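Local coordinates for protein telomerase reverse transcriptase (Takifugu rubripes, PDB 4LMO) that elongates telomeres as the reverse transcriptase subunit of telomerase, copying a template within its RNA partner, and is represented here by its RNA-binding domain, at residues V99-A104 / S110-Q115; Y123-E128 / R218-A223; D42-V47 / R67-M72. One frame throughout, in Å; residues are numbered along the deposited sequence.

Overall arrangement
This chain is the mainly helical RNA-binding domain of telomerase reverse transcriptase. From the N terminus, contact 3 closes first: helix 40-48 is met by residues 67-72 after a mostly irregular run of 19 residues. Contact 1 follows and joins the loop before helix 109-112 to residues 110-115. Its loop is short, with five residues between the segments. Contact 2 spans most of the remaining chain, from helix 119-133 to the end of helix 191-220 and the start of strand 221-224. The three contacts run in series, so none nests or crosses. Contact 2 is nearest the chain centre. Contacts 1 and 3 lie on opposite sides of it, their centres about 44 Å apart.

Contact 1: V99-A104 / S110-Q115; sequences VGIKDA and SSFLPQ
Phe-112 and Gln-115 meet the 99-104 loop in a local surface contact between a loop and the short helix that follows it. The loop comes after helix 88-93, and Phe-112 belongs to the short, weakly bonded helix 109-112. A type I beta turn runs from Phe-112 to Gln-115, with Gln-115 N hydrogen-bonded to Phe-112 O at 3.0 Å. This turn brings the ring and the amide to the same stretch of loop. Phe-112 presents CE1 at the ring edge. Gly-100 O lies near the ring plane there, 3.5 Å from Phe-112 CE1. Ala-104 CB comes obliquely to the ring, 4.1 Å from Phe-112 CZ. Ile-101 CG2 is also oblique and more distant, 4.4 Å from Phe-112 CE1. Within its own segment, Ser-111 OG sits over the centre of one ring face.

The glutamine chain is extended, with CG anti to the backbone N (chi1 -159°). It reaches the backbone and side chain of Val-99. Gly-100 adopts a positive phi of 55°, a conformation glycine takes easily. Leu-244 and Leu-247 of helix 238-251 pack on Phe-112, and Val-240 touches Gln-115. Apolar contacts across the segments are few. The loop is therefore probably held by scattered touches on the glutamine and on a ring that the C-terminal helix also helps to bury.

Contact 2: Y123-E128 / R218-A223; sequences YLFVRE and RACFYA
Helix 119-133 faces the point where helix 191-220 gives way to strand 221-224, and the backbones stay well apart. The nearest CA atoms, Phe-125 CA and Cys-220 CA, are 10.1 Å from each other. Phe-221 is the first residue to leave helical geometry, and the strand it begins pairs antiparallel with strand 234-237. The contact is therefore a helix packed on a helix-to-strand junction, in the interior of the telomerase RNA-binding domain.

Side chains fill the distance between the backbones. Phe-125, Cys-220 and Phe-221 all point toward the opposite segment, and all three are buried. The two phenylalanines form an offset edge-to-face pair. Phe-221 gives its edge and Phe-125 its face. The ring centroids are 6.0 Å apart and the planes meet at 68°. The two side chains run past each other in opposite directions. Phe-125 CG is anti to the backbone N (chi1 164°), which carries the ring outward from its helix to the junction.

Cys-220 adds a sulfur-aromatic contact. Its SG is 4.9 Å from the Phe-125 centroid and approaches obliquely. No hydrogen bond crosses between the segments. Leu-92 of helix 88-93 touches all three side chains, and Thr-95 also packs on Phe-125. Cys-117, disulfide-bonded to Cys-96, touches Phe-221, so the bridged loop borders this cluster.

The closest approaches fall on neighbouring parts of one ring: Phe-125 CZ is 3.9 Å from Cys-220 SG. Phe-125 CD2 lies in the plane of the Phe-221 ring, 3.9 Å from Phe-221 CE2.

Contact 3: D42-V47 / R67-M72; sequences DLIRIV and RRFFNM
Ile-44 of helix 40-48 packs on Phe-69 and Met-72, at the short helix 67-70 and the turn after it. This second segment overlaps a region that, by similarity, interacts with the RNA template. The contact is buried and apolar, and Ile-44 carries the whole of its side of it.

Two branches of Ile-44 do the touching. Its CG2 is anti to the backbone N, and its CG1 (chi1 -68°) leads an extended arm out to CD1. The CG2 methyl meets Phe-69 obliquely, 4.2 Å from Phe-69 CD2 and equally near Phe-69 CB. The CD1 methyl goes farther, to the backbone. Ile-44 CD1 lies 3.4 Å from Phe-69 O and 3.7 Å from Met-72 C. It is also 3.9 Å from Met-72 CB, while the rest of the methionine chain leads away. Phe-69 O accepts a hydrogen bond from Met-72 N at 3.2 Å, so the methyl rests against a closed backbone turn. With an alanine here, a gap is likely to open beside this turn, taking one apolar neighbour from Phe-69 and Met-72.

Other side chains complete the core. Phe-69 meets Phe-49 edge-to-face and also packs on Phe-48 and Tyr-196. Val-73 and Phe-76 of helix 73-85 touch Ile-44. Arg-68 forms a salt bridge with Glu-193, tying the short helix to helix 191-220. Phe-69 is itself part of the probable RNA-template-interacting region. A branched aliphatic side chain set against a short helix and its closing turn belongs to the hydrophobic interior of a mainly helical domain.

Contact 1: V99-A104 / S110-Q115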
loop_
_atom_site.group_PDB
_atom_site.type_symbol
_atom_site.label_atom_id
_atom_site.label_comp_id
_atom_site.label_asym_id
_atom_site.label_seq_id
_atom_site.Cartn_x
_atom_site.Cartn_y
_atom_site.Cartn_z
ATOM N N VAL A 99 -8.341 -1.929 21.714
ATOM C CA VAL A 99 -8.610 -2.167 23.131
ATOM C C VAL A 99 -9.950 -1.538 23.501
ATOM O O VAL A 99 -10.041 -0.326 23.711
ATOM C CB VAL A 99 -7.489 -1.615 24.047
ATOM C CG1 VAL A 99 -7.716 -2.043 25.490
ATOM C CG2 VAL A 99 -6.117 -2.073 23.572
ATOM N N GLY A 100 -10.983 -2.374 23.556
ATOM C CA GLY A 100 -12.329 -1.957 23.951
ATOM C C GLY A 100 -12.920 -0.806 23.156
ATOM O O GLY A 100 -13.385 0.176 23.738
ATOM N N ILE A 101 -12.903 -0.920 21.828
ATOM C CA ILE A 101 -13.501 0.111 20.971
ATOM C C ILE A 101 -14.968 -0.189 20.646
ATOM O O ILE A 101 -15.800 0.720 20.632
ATOM C CB ILE A 101 -12.674 0.406 19.684
ATOM C CG1 ILE A 101 -12.767 -0.728 18.653
ATOM C CG2 ILE A 101 -11.229 0.748 20.022
ATOM C CD1 ILE A 101 -13.724 -0.451 17.509
ATOM N N LYS A 102 -15.274 -1.461 20.394
ATOM C CA LYS A 102 -16.641 -1.883 20.093
ATOM C C LYS A 102 -17.409 -2.192 21.380
ATOM O O LYS A 102 -18.639 -2.278 21.375
ATOM C CB LYS A 102 -16.642 -3.097 19.157
ATOM C CG LYS A 102 -17.887 -3.207 18.285
ATOM C CD LYS A 102 -18.000 -4.567 17.611
ATOM C CE LYS A 102 -17.106 -4.680 16.385
ATOM N NZ LYS A 102 -17.227 -6.017 15.741
ATOM N N ASP A 103 -16.669 -2.354 22.475
ATOM C CA ASP A 103 -17.251 -2.590 23.795
ATOM C C ASP A 103 -17.182 -1.341 24.675
ATOM O O ASP A 103 -17.521 -1.397 25.861
ATOM C CB ASP A 103 -16.542 -3.756 24.493
ATOM C CG ASP A 103 -16.784 -5.093 23.808
ATOM O OD1 ASP A 103 -17.944 -5.389 23.443
ATOM O OD2 ASP A 103 -15.808 -5.858 23.649
ATOM N N ALA A 104 -16.751 -0.226 24.081
ATOM C CA ALA A 104 -16.533 1.045 24.786
ATOM C C ALA A 104 -17.493 1.286 25.951
ATOM O O ALA A 104 -17.062 1.611 27.060
ATOM C CB ALA A 104 -16.580 2.210 23.805
ATOM N N SER A 110 -9.881 10.333 27.414
ATOM C CA SER A 110 -8.512 10.073 27.864
ATOM C C SER A 110 -8.153 8.582 27.892
ATOM O O SER A 110 -6.974 8.227 27.914
ATOM C CB SER A 110 -8.268 10.711 29.236
ATOM O OG SER A 110 -9.271 10.333 30.164
ATOM N N SER A 111 -9.174 7.727 27.890
ATOM C CA SER A 111 -8.989 6.277 27.832
ATOM C C SER A 111 -8.353 5.829 26.511
ATOM O O SER A 111 -7.578 4.870 26.483
ATOM C CB SER A 111 -10.332 5.568 28.049
ATOM O OG SER A 111 -10.231 4.169 27.834
ATOM N N PHE A 112 -8.676 6.534 25.429
ATOM C CA PHE A 112 -8.256 6.134 24.084
ATOM C C PHE A 112 -7.034 6.887 23.557
ATOM O O PHE A 112 -6.401 6.442 22.601
ATOM C CB PHE A 112 -9.425 6.249 23.102
ATOM C CG PHE A 112 -10.622 5.429 23.489
ATOM C CD1 PHE A 112 -10.683 4.073 23.186
ATOM C CD2 PHE A 112 -11.692 6.013 24.160
ATOM C CE1 PHE A 112 -11.787 3.312 23.547
ATOM C CE2 PHE A 112 -12.797 5.260 24.522
ATOM C CZ PHE A 112 -12.845 3.908 24.216
ATOM N N LEU A 113 -6.704 8.017 24.180
ATOM C CA LEU A 113 -5.541 8.814 23.772
ATOM C C LEU A 113 -4.208 8.042 23.766
ATOM O O LEU A 113 -3.413 8.209 22.841
ATOM C CB LEU A 113 -5.427 10.106 24.598
ATOM C CG LEU A 113 -6.510 11.182 24.426
ATOM C CD1 LEU A 113 -6.364 12.256 25.491
ATOM C CD2 LEU A 113 -6.483 11.810 23.039
ATOM N N PRO A 114 -3.958 7.188 24.785
ATOM C CA PRO A 114 -2.716 6.402 24.755
ATOM C C PRO A 114 -2.729 5.247 23.749
ATOM O O PRO A 114 -1.679 4.654 23.490
ATOM C CB PRO A 114 -2.618 5.833 26.179
ATOM C CG PRO A 114 -3.595 6.608 26.997
ATOM C CD PRO A 114 -4.690 6.971 26.046
ATOM N N GLN A 115 -3.898 4.926 23.196
ATOM C CA GLN A 115 -4.033 3.774 22.304
ATOM C C GLN A 115 -3.656 4.096 20.856
ATOM O O GLN A 115 -4.506 4.089 19.960
ATOM C CB GLN A 115 -5.442 3.177 22.384
ATOM C CG GLN A 115 -5.515 1.734 21.908
ATOM C CD GLN A 115 -6.933 1.249 21.691
ATOM O OE1 GLN A 115 -7.817 1.462 22.524
ATOM N NE2 GLN A 115 -7.155 0.583 20.568
#

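Contact 2: Y123-E128 / R218-A223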
loop_
_atom_site.group_PDB
_atom_site.type_symbol
_atom_site.label_atom_id
_atom_site.label_comp_id
_atom_site.label_asym_id
_atom_site.label_seq_id
_atom_site.Cartn_x
_atom_site.Cartn_y
_atom_site.Cartn_z
ATOM N N TYR A 123 5.096 -0.863 10.929
ATOM C CA TYR A 123 5.985 -1.671 10.099
ATOM C C TYR A 123 5.599 -3.155 10.102
ATOM O O TYR A 123 5.519 -3.772 9.041
ATOM C CB TYR A 123 7.457 -1.499 10.493
ATOM C CG TYR A 123 8.353 -2.520 9.833
ATOM C CD1 TYR A 123 8.662 -2.431 8.474
ATOM C CD2 TYR A 123 8.866 -3.596 10.558
ATOM C CE1 TYR A 123 9.469 -3.375 7.858
ATOM C CE2 TYR A 123 9.671 -4.549 9.950
ATOM C CZ TYR A 123 9.969 -4.434 8.602
ATOM O OH TYR A 123 10.770 -5.375 7.998
ATOM N N LEU A 124 5.378 -3.726 11.285
ATOM C CA LEU A 124 5.063 -5.153 11.397
ATOM C C LEU A 124 3.807 -5.519 10.604
ATOM O O LEU A 124 3.798 -6.510 9.871
ATOM C CB LEU A 124 4.934 -5.580 12.864
ATOM C CG LEU A 124 6.198 -5.532 13.729
ATOM C CD1 LEU A 124 5.842 -5.695 15.202
ATOM C CD2 LEU A 124 7.222 -6.575 13.297
ATOM N N PHE A 125 2.760 -4.707 10.746
ATOM C CA PHE A 125 1.538 -4.860 9.956
ATOM C C PHE A 125 1.813 -4.791 8.454
ATOM O O PHE A 125 1.408 -5.676 7.702
ATOM C CB PHE A 125 0.495 -3.808 10.345
ATOM C CG PHE A 125 -0.610 -3.649 9.335
ATOM C CD1 PHE A 125 -1.551 -4.660 9.144
ATOM C CD2 PHE A 125 -0.706 -2.493 8.564
ATOM C CE1 PHE A 125 -2.563 -4.518 8.207
ATOM C CE2 PHE A 125 -1.717 -2.345 7.631
ATOM C CZ PHE A 125 -2.650 -3.356 7.455
ATOM N N VAL A 126 2.499 -3.734 8.030
ATOM C CA VAL A 126 2.838 -3.537 6.621
ATOM C C VAL A 126 3.751 -4.653 6.103
ATOM O O VAL A 126 3.626 -5.083 4.953
ATOM C CB VAL A 126 3.438 -2.127 6.387
ATOM C CG1 VAL A 126 4.499 -2.131 5.294
ATOM C CG2 VAL A 126 2.330 -1.132 6.074
ATOM N N ARG A 127 4.644 -5.131 6.971
ATOM C CA ARG A 127 5.555 -6.226 6.642
ATOM C C ARG A 127 4.797 -7.525 6.390
ATOM O O ARG A 127 5.087 -8.237 5.426
ATOM C CB ARG A 127 6.577 -6.436 7.762
ATOM C CG ARG A 127 7.758 -7.309 7.369
ATOM C CD ARG A 127 8.481 -7.852 8.589
ATOM N NE ARG A 127 7.718 -8.910 9.249
ATOM C CZ ARG A 127 8.003 -9.411 10.449
ATOM N NH1 ARG A 127 9.038 -8.954 11.145
ATOM N NH2 ARG A 127 7.248 -10.373 10.957
ATOM N N GLU A 128 3.833 -7.826 7.262
ATOM C CA GLU A 128 3.009 -9.028 7.129
ATOM C C GLU A 128 2.124 -8.972 5.887
ATOM O O GLU A 128 1.869 -9.999 5.254
ATOM C CB GLU A 128 2.152 -9.259 8.380
ATOM C CG GLU A 128 2.931 -9.633 9.638
ATOM C CD GLU A 128 3.888 -10.794 9.432
ATOM O OE1 GLU A 128 3.503 -11.800 8.800
ATOM O OE2 GLU A 128 5.036 -10.703 9.910
ATOM N N ARG A 218 -2.375 4.937 4.903
ATOM C CA ARG A 218 -3.447 5.918 4.677
ATOM C C ARG A 218 -4.835 5.394 5.043
ATOM O O ARG A 218 -5.630 6.111 5.652
ATOM C CB ARG A 218 -3.455 6.396 3.220
ATOM C CG ARG A 218 -2.676 7.678 2.973
ATOM C CD ARG A 218 -2.785 8.162 1.529
ATOM N NE ARG A 218 -4.169 8.222 1.049
ATOM C CZ ARG A 218 -5.007 9.240 1.240
ATOM N NH1 ARG A 218 -4.626 10.318 1.915
ATOM N NH2 ARG A 218 -6.240 9.179 0.756
ATOM N N ALA A 219 -5.120 4.149 4.670
ATOM C CA ALA A 219 -6.436 3.557 4.889
ATOM C C ALA A 219 -6.681 3.142 6.344
ATOM O O ALA A 219 -7.704 3.504 6.933
ATOM C CB ALA A 219 -6.647 2.378 3.950
ATOM N N CYS A 220 -5.732 2.402 6.919
ATOM C CA CYS A 220 -5.918 1.749 8.219
ATOM C C CYS A 220 -5.609 2.623 9.430
ATOM O O CYS A 220 -6.004 2.297 10.548
ATOM C CB CYS A 220 -5.078 0.473 8.289
ATOM S SG CYS A 220 -5.434 -0.702 6.968
ATOM N N PHE A 221 -4.899 3.724 9.208
ATOM C CA PHE A 221 -4.468 4.581 10.302
ATOM C C PHE A 221 -4.801 6.044 10.046
ATOM O O PHE A 221 -5.101 6.435 8.915
ATOM C CB PHE A 221 -2.957 4.436 10.529
ATOM C CG PHE A 221 -2.523 3.044 10.895
ATOM C CD1 PHE A 221 -2.492 2.638 12.225
ATOM C CD2 PHE A 221 -2.135 2.141 9.911
ATOM C CE1 PHE A 221 -2.092 1.352 12.565
ATOM C CE2 PHE A 221 -1.734 0.856 10.242
ATOM C CZ PHE A 221 -1.710 0.461 11.572
ATOM N N TYR A 222 -4.756 6.844 11.106
ATOM C CA TYR A 222 -4.730 8.289 10.966
ATOM C C TYR A 222 -3.613 8.851 11.831
ATOM O O TYR A 222 -3.603 8.670 13.050
ATOM C CB TYR A 222 -6.074 8.930 11.331
ATOM C CG TYR A 222 -6.111 10.420 11.056
ATOM C CD1 TYR A 222 -6.559 10.912 9.831
ATOM C CD2 TYR A 222 -5.673 11.339 12.011
ATOM C CE1 TYR A 222 -6.584 12.272 9.571
ATOM C CE2 TYR A 222 -5.695 12.702 11.759
ATOM C CZ TYR A 222 -6.152 13.163 10.541
ATOM O OH TYR A 222 -6.176 14.519 10.293
ATOM N N ALA A 223 -2.669 9.526 11.188
ATOM C CA ALA A 223 -1.561 10.150 11.894
ATOM C C ALA A 223 -1.880 11.600 12.232
ATOM O O ALA A 223 -2.449 12.326 11.416
ATOM C CB ALA A 223 -0.285 10.056 11.073
#

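Contact 3: D42-V47 / R67-M72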
loop_
_atom_site.group_PDB
_atom_site.type_symbol
_atom_site.label_atom_id
_atom_site.label_comp_id
_atom_site.label_asym_id
_atom_site.label_seq_id
_atom_site.Cartn_x
_atom_site.Cartn_y
_atom_site.Cartn_z
ATOM N N ASP A 42 -5.079 -5.195 -15.579
ATOM C CA ASP A 42 -5.421 -3.857 -15.095
ATOM C C ASP A 42 -4.334 -3.306 -14.172
ATOM O O ASP A 42 -3.947 -2.141 -14.292
ATOM C CB ASP A 42 -6.774 -3.861 -14.369
ATOM C CG ASP A 42 -7.926 -4.291 -15.264
ATOM O OD1 ASP A 42 -8.022 -3.808 -16.413
ATOM O OD2 ASP A 42 -8.750 -5.108 -14.806
ATOM N N LEU A 43 -3.841 -4.150 -13.266
ATOM C CA LEU A 43 -2.801 -3.751 -12.318
ATOM C C LEU A 43 -1.490 -3.386 -13.009
ATOM O O LEU A 43 -0.849 -2.400 -12.644
ATOM C CB LEU A 43 -2.570 -4.826 -11.245
ATOM C CG LEU A 43 -1.603 -4.451 -10.113
ATOM C CD1 LEU A 43 -2.041 -3.183 -9.388
ATOM C CD2 LEU A 43 -1.438 -5.597 -9.131
ATOM N N ILE A 44 -1.105 -4.176 -14.008
ATOM C CA ILE A 44 0.077 -3.882 -14.825
ATOM C C ILE A 44 -0.018 -2.482 -15.447
ATOM O O ILE A 44 0.972 -1.749 -15.505
ATOM C CB ILE A 44 0.306 -4.973 -15.897
ATOM C CG1 ILE A 44 0.713 -6.284 -15.214
ATOM C CG2 ILE A 44 1.354 -4.537 -16.917
ATOM C CD1 ILE A 44 0.752 -7.487 -16.129
ATOM N N ARG A 45 -1.223 -2.117 -15.881
ATOM C CA ARG A 45 -1.513 -0.784 -16.409
ATOM C C ARG A 45 -1.293 0.318 -15.373
ATOM O O ARG A 45 -0.667 1.337 -15.667
ATOM C CB ARG A 45 -2.953 -0.729 -16.927
ATOM C CG ARG A 45 -3.167 -1.466 -18.233
ATOM C CD ARG A 45 -2.809 -0.555 -19.390
ATOM N NE ARG A 45 -2.313 -1.291 -20.539
ATOM C CZ ARG A 45 -1.800 -0.728 -21.625
ATOM N NH1 ARG A 45 -1.708 0.592 -21.725
ATOM N NH2 ARG A 45 -1.375 -1.496 -22.615
ATOM N N ILE A 46 -1.814 0.098 -14.166
ATOM C CA ILE A 46 -1.680 1.038 -13.055
ATOM C C ILE A 46 -0.220 1.209 -12.634
ATOM O O ILE A 46 0.218 2.320 -12.339
ATOM C CB ILE A 46 -2.536 0.598 -11.841
ATOM C CG1 ILE A 46 -4.019 0.526 -12.229
ATOM C CG2 ILE A 46 -2.336 1.539 -10.656
ATOM C CD1 ILE A 46 -4.891 -0.242 -11.256
ATOM N N VAL A 47 0.527 0.109 -12.623
ATOM C CA VAL A 47 1.912 0.119 -12.150
ATOM C C VAL A 47 2.897 0.651 -13.197
ATOM O O VAL A 47 3.791 1.431 -12.861
ATOM C CB VAL A 47 2.353 -1.275 -11.640
ATOM C CG1 VAL A 47 3.798 -1.255 -11.153
ATOM C CG2 VAL A 47 1.432 -1.750 -10.525
ATOM N N ARG A 67 4.884 -8.181 -25.191
ATOM C CA ARG A 67 5.133 -9.555 -24.747
ATOM C C ARG A 67 5.759 -9.617 -23.351
ATOM O O ARG A 67 5.376 -10.460 -22.536
ATOM C CB ARG A 67 5.994 -10.317 -25.762
ATOM C CG ARG A 67 5.850 -11.828 -25.663
ATOM C CD ARG A 67 6.867 -12.561 -26.524
ATOM N NE ARG A 67 6.972 -13.969 -26.138
ATOM C CZ ARG A 67 7.881 -14.459 -25.297
ATOM N NH1 ARG A 67 8.790 -13.664 -24.741
ATOM N NH2 ARG A 67 7.884 -15.754 -25.010
ATOM N N ARG A 68 6.703 -8.713 -23.087
ATOM C CA ARG A 68 7.384 -8.613 -21.793
ATOM C C ARG A 68 6.391 -8.433 -20.644
ATOM O O ARG A 68 6.470 -9.130 -19.629
ATOM C CB ARG A 68 8.385 -7.452 -21.808
ATOM C CG ARG A 68 9.473 -7.544 -20.746
ATOM C CD ARG A 68 10.217 -6.228 -20.568
ATOM N NE ARG A 68 11.077 -5.886 -21.702
ATOM C CZ ARG A 68 12.382 -6.145 -21.773
ATOM N NH1 ARG A 68 13.009 -6.761 -20.773
ATOM N NH2 ARG A 68 13.067 -5.787 -22.852
ATOM N N PHE A 69 5.454 -7.505 -20.822
ATOM C CA PHE A 69 4.465 -7.189 -19.796
ATOM C C PHE A 69 3.278 -8.150 -19.809
ATOM O O PHE A 69 2.632 -8.352 -18.778
ATOM C CB PHE A 69 4.008 -5.731 -19.920
ATOM C CG PHE A 69 5.094 -4.731 -19.617
ATOM C CD1 PHE A 69 5.962 -4.296 -20.618
ATOM C CD2 PHE A 69 5.262 -4.234 -18.328
ATOM C CE1 PHE A 69 6.968 -3.382 -20.339
ATOM C CE2 PHE A 69 6.264 -3.319 -18.043
ATOM C CZ PHE A 69 7.118 -2.892 -19.051
ATOM N N PHE A 70 3.005 -8.747 -20.969
ATOM C CA PHE A 70 1.964 -9.769 -21.083
ATOM C C PHE A 70 2.296 -11.005 -20.249
ATOM O O PHE A 70 1.409 -11.614 -19.654
ATOM C CB PHE A 70 1.724 -10.171 -22.545
ATOM C CG PHE A 70 0.677 -11.240 -22.713
ATOM C CD1 PHE A 70 1.040 -12.546 -23.034
ATOM C CD2 PHE A 70 -0.672 -10.947 -22.524
ATOM C CE1 PHE A 70 0.076 -13.534 -23.178
ATOM C CE2 PHE A 70 -1.639 -11.931 -22.664
ATOM C CZ PHE A 70 -1.264 -13.226 -22.993
ATOM N N ASN A 71 3.574 -11.368 -20.206
ATOM C CA ASN A 71 4.019 -12.522 -19.432
ATOM C C ASN A 71 3.943 -12.321 -17.917
ATOM O O ASN A 71 4.011 -13.289 -17.158
ATOM C CB ASN A 71 5.426 -12.942 -19.857
ATOM C CG ASN A 71 5.462 -13.528 -21.259
ATOM O OD1 ASN A 71 6.391 -13.274 -22.021
ATOM N ND2 ASN A 71 4.446 -14.319 -21.605
ATOM N N MET A 72 3.785 -11.069 -17.492
ATOM C CA MET A 72 3.672 -10.724 -16.074
ATOM C C MET A 72 2.242 -10.870 -15.550
ATOM O O MET A 72 2.023 -10.878 -14.338
ATOM C CB MET A 72 4.151 -9.289 -15.825
ATOM C CG MET A 72 5.551 -8.965 -16.322
ATOM S SD MET A 72 5.908 -7.212 -16.092
ATOM C CE MET A 72 7.421 -7.036 -17.038
#